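Local atomic coordinates of ALBA-Domain Protein (Trypanosoma brucei, PDB entry 7DL8), a protein that is an Alba-domain protein that probably binds RNA. Residues T29-H34 / A100-Q105. Numbering follows the deposited sequence.
Sequences TKHLLH and AKYEEQ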
ATOM      1  N   THR A  29     -16.827  11.276  -6.841  1.00 42.24           N
ATOM      2  CA  THR A  29     -17.755  11.271  -5.714  1.00 41.47           C
ATOM      3  C   THR A  29     -18.420  12.631  -5.542  1.00 41.47           C
ATOM      4  O   THR A  29     -19.632  12.713  -5.308  1.00 41.46           O
ATOM      5  CB  THR A  29     -17.022  10.869  -4.431  1.00 43.76           C
ATOM      6  OG1 THR A  29     -16.336   9.627  -4.637  1.00 37.43           O
ATOM      7  CG2 THR A  29     -18.004  10.718  -3.278  1.00 39.77           C
ATOM      8  N   LYS A  30     -17.643  13.712  -5.660  1.00 41.44           N
ATOM      9  CA  LYS A  30     -18.216  15.050  -5.562  1.00 42.94           C
ATOM     10  C   LYS A  30     -19.203  15.310  -6.692  1.00 39.26           C
ATOM     11  O   LYS A  30     -20.282  15.872  -6.469  1.00 39.62           O
ATOM     12  CB  LYS A  30     -17.103  16.100  -5.571  1.00 47.08           C
ATOM     13  CG  LYS A  30     -16.400  16.275  -4.237  1.00 42.34           C
ATOM     14  CD  LYS A  30     -15.499  17.500  -4.242  1.00 45.97           C
ATOM     15  CE  LYS A  30     -14.180  17.220  -4.939  1.00 49.50           C
ATOM     16  NZ  LYS A  30     -13.182  18.297  -4.688  1.00 46.99           N
ATOM     17  N   HIS A  31     -18.846  14.911  -7.916  1.00 39.54           N
ATOM     18  CA  HIS A  31     -19.725  15.135  -9.059  1.00 38.36           C
ATOM     19  C   HIS A  31     -21.015  14.334  -8.931  1.00 44.50           C
ATOM     20  O   HIS A  31     -22.092  14.825  -9.287  1.00 47.71           O
ATOM     21  CB  HIS A  31     -18.997  14.781 -10.354  1.00 44.02           C
ATOM     22  CG  HIS A  31     -19.892  14.707 -11.551  1.00 49.46           C
ATOM     23  ND1 HIS A  31     -20.415  15.826 -12.162  1.00 50.79           N
ATOM     24  CD2 HIS A  31     -20.354  13.646 -12.254  1.00 49.59           C
ATOM     25  CE1 HIS A  31     -21.161  15.459 -13.187  1.00 49.73           C
ATOM     26  NE2 HIS A  31     -21.141  14.139 -13.265  1.00 52.04           N
ATOM     27  N   LEU A  32     -20.925  13.100  -8.428  1.00 42.65           N
ATOM     28  CA  LEU A  32     -22.121  12.273  -8.300  1.00 42.99           C
ATOM     29  C   LEU A  32     -23.065  12.826  -7.241  1.00 46.09           C
ATOM     30  O   LEU A  32     -24.286  12.824  -7.431  1.00 49.54           O
ATOM     31  CB  LEU A  32     -21.731  10.832  -7.967  1.00 45.57           C
ATOM     32  CG  LEU A  32     -21.130   9.997  -9.100  1.00 47.40           C
ATOM     33  CD1 LEU A  32     -20.623   8.664  -8.571  1.00 46.70           C
ATOM     34  CD2 LEU A  32     -22.146   9.786 -10.210  1.00 47.14           C
ATOM     35  N   LEU A  33     -22.518  13.333  -6.133  1.00 45.57           N
ATOM     36  CA  LEU A  33     -23.369  13.927  -5.108  1.00 42.31           C
ATOM     37  C   LEU A  33     -24.020  15.208  -5.613  1.00 48.35           C
ATOM     38  O   LEU A  33     -25.202  15.457  -5.351  1.00 49.78           O
ATOM     39  CB  LEU A  33     -22.557  14.205  -3.844  1.00 38.19           C
ATOM     40  CG  LEU A  33     -22.067  12.999  -3.042  1.00 43.79           C
ATOM     41  CD1 LEU A  33     -21.135  13.441  -1.925  1.00 39.89           C
ATOM     42  CD2 LEU A  33     -23.245  12.215  -2.485  1.00 42.42           C
ATOM     43  N   HIS A  34     -23.276  16.011  -6.375  1.00 45.34           N
ATOM     44  CA  HIS A  34     -23.822  17.255  -6.902  1.00 51.54           C
ATOM     45  C   HIS A  34     -24.886  16.998  -7.961  1.00 52.73           C
ATOM     46  O   HIS A  34     -25.799  17.816  -8.131  1.00 48.47           O
ATOM     47  CB  HIS A  34     -22.692  18.112  -7.470  1.00 48.98           C
ATOM     48  CG  HIS A  34     -23.158  19.349  -8.172  1.00 54.69           C
ATOM     49  ND1 HIS A  34     -23.780  20.391  -7.514  1.00 55.71           N
ATOM     50  CD2 HIS A  34     -23.083  19.719  -9.472  1.00 53.65           C
ATOM     51  CE1 HIS A  34     -24.074  21.342  -8.380  1.00 53.37           C
ATOM     52  NE2 HIS A  34     -23.661  20.960  -9.576  1.00 54.97           N
ATOM     53  N   ALA A 100     -22.384  24.942  -1.449  1.00 58.16           N
ATOM     54  CA  ALA A 100     -21.649  26.203  -1.440  1.00 48.59           C
ATOM     55  C   ALA A 100     -20.152  25.994  -1.629  1.00 48.13           C
ATOM     56  O   ALA A 100     -19.488  26.831  -2.250  1.00 57.12           O
ATOM     57  CB  ALA A 100     -21.916  26.960  -0.138  1.00 42.21           C
ATOM     58  N   LYS A 101     -19.602  24.891  -1.116  1.00 46.37           N
ATOM     59  CA  LYS A 101     -18.174  24.644  -1.277  1.00 53.12           C
ATOM     60  C   LYS A 101     -17.855  23.975  -2.607  1.00 60.75           C
ATOM     61  O   LYS A 101     -16.757  24.166  -3.142  1.00 63.70           O
ATOM     62  CB  LYS A 101     -17.650  23.783  -0.124  1.00 54.72           C
ATOM     63  CG  LYS A 101     -17.888  24.369   1.256  1.00 56.25           C
ATOM     64  CD  LYS A 101     -16.976  23.730   2.287  1.00 61.01           C
ATOM     65  CE  LYS A 101     -17.635  23.685   3.656  1.00 69.18           C
ATOM     66  NZ  LYS A 101     -18.735  22.679   3.711  1.00 76.64           N
ATOM     67  N   TYR A 102     -18.790  23.193  -3.152  1.00 62.16           N
ATOM     68  CA  TYR A 102     -18.579  22.621  -4.477  1.00 55.98           C
ATOM     69  C   TYR A 102     -18.726  23.674  -5.566  1.00 53.33           C
ATOM     70  O   TYR A 102     -18.031  23.610  -6.587  1.00 53.05           O
ATOM     71  CB  TYR A 102     -19.542  21.461  -4.726  1.00 46.74           C
ATOM     72  CG  TYR A 102     -19.198  20.673  -5.970  1.00 40.67           C
ATOM     73  CD1 TYR A 102     -17.959  20.060  -6.107  1.00 39.77           C
ATOM     74  CD2 TYR A 102     -20.105  20.550  -7.013  1.00 44.09           C
ATOM     75  CE1 TYR A 102     -17.636  19.343  -7.243  1.00 44.20           C
ATOM     76  CE2 TYR A 102     -19.791  19.834  -8.154  1.00 45.10           C
ATOM     77  CZ  TYR A 102     -18.556  19.232  -8.263  1.00 43.59           C
ATOM     78  OH  TYR A 102     -18.241  18.519  -9.397  1.00 42.10           O
ATOM     79  N   GLU A 103     -19.625  24.643  -5.374  1.00 50.01           N
ATOM     80  CA  GLU A 103     -19.799  25.688  -6.376  1.00 43.31           C
ATOM     81  C   GLU A 103     -18.605  26.630  -6.403  1.00 47.03           C
ATOM     82  O   GLU A 103     -18.283  27.187  -7.457  1.00 52.55           O
ATOM     83  CB  GLU A 103     -21.087  26.467  -6.108  1.00 40.07           C
ATOM     84  N   GLU A 104     -17.941  26.822  -5.260  1.00 45.44           N
ATOM     85  CA  GLU A 104     -16.717  27.614  -5.249  1.00 42.89           C
ATOM     86  C   GLU A 104     -15.566  26.865  -5.909  1.00 48.20           C
ATOM     87  O   GLU A 104     -14.684  27.491  -6.508  1.00 55.23           O
ATOM     88  CB  GLU A 104     -16.350  27.997  -3.816  1.00 40.25           C
ATOM     89  N   GLN A 105     -15.558  25.533  -5.815  1.00 48.52           N
ATOM     90  CA  GLN A 105     -14.527  24.750  -6.486  1.00 45.42           C
ATOM     91  C   GLN A 105     -14.780  24.673  -7.986  1.00 44.36           C
ATOM     92  O   GLN A 105     -13.832  24.675  -8.778  1.00 43.61           O
ATOM     93  CB  GLN A 105     -14.452  23.349  -5.880  1.00 48.15           C
ATOM     94  CG  GLN A 105     -13.684  23.283  -4.569  1.00 51.16           C
ATOM     95  CD  GLN A 105     -13.903  21.977  -3.831  1.00 57.60           C
ATOM     96  OE1 GLN A 105     -14.363  20.993  -4.410  1.00 53.99           O
ATOM     97  NE2 GLN A 105     -13.574  21.963  -2.545  1.00 62.80           N
TER
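Lys30 NZ is gripped by two glutamine side chains. It donates to Gln105 OE1 at 3.0 Å, and it also bonds to OE1 of Gln62, from the loop after helix 49-61. The bond to Gln105 OE1 comes in 41° above the plane of the amide carbonyl, not within it. A bend at chi3 turns the end of the lysine chain, which crosses the Gln105 side chain at about a right angle. A long, weak ion pair links the same ammonium group to Asp27.

Tyr102 makes the largest single contribution to the interface. Its CG is anti to the backbone N, and the ring reaches across to helix 22-34. Lys30 CB touches CE1 of Tyr102 at 3.7 Å. The CD2-CE2 bond of Tyr102 meets His34, whose CG lies 3.4 Å from Tyr102 CE2. Tyr102 CD2 sits over one face of the imidazole, offset toward its rim. The His34 and Tyr102 rings form an oblique pair, inclined at 53° with centroids 4.9 Å apart. Tyr102 OH ends beside His31, 3.7 Å from His31 CA.

The short helix axes approach to 11.3 Å at 120°, a spacing bridged by side chains. The contact is at the surface. It ties the start of the long C-terminal helix 98-123 to the end of helix 22-34, which packs on the mixed sheet of the Alba fold.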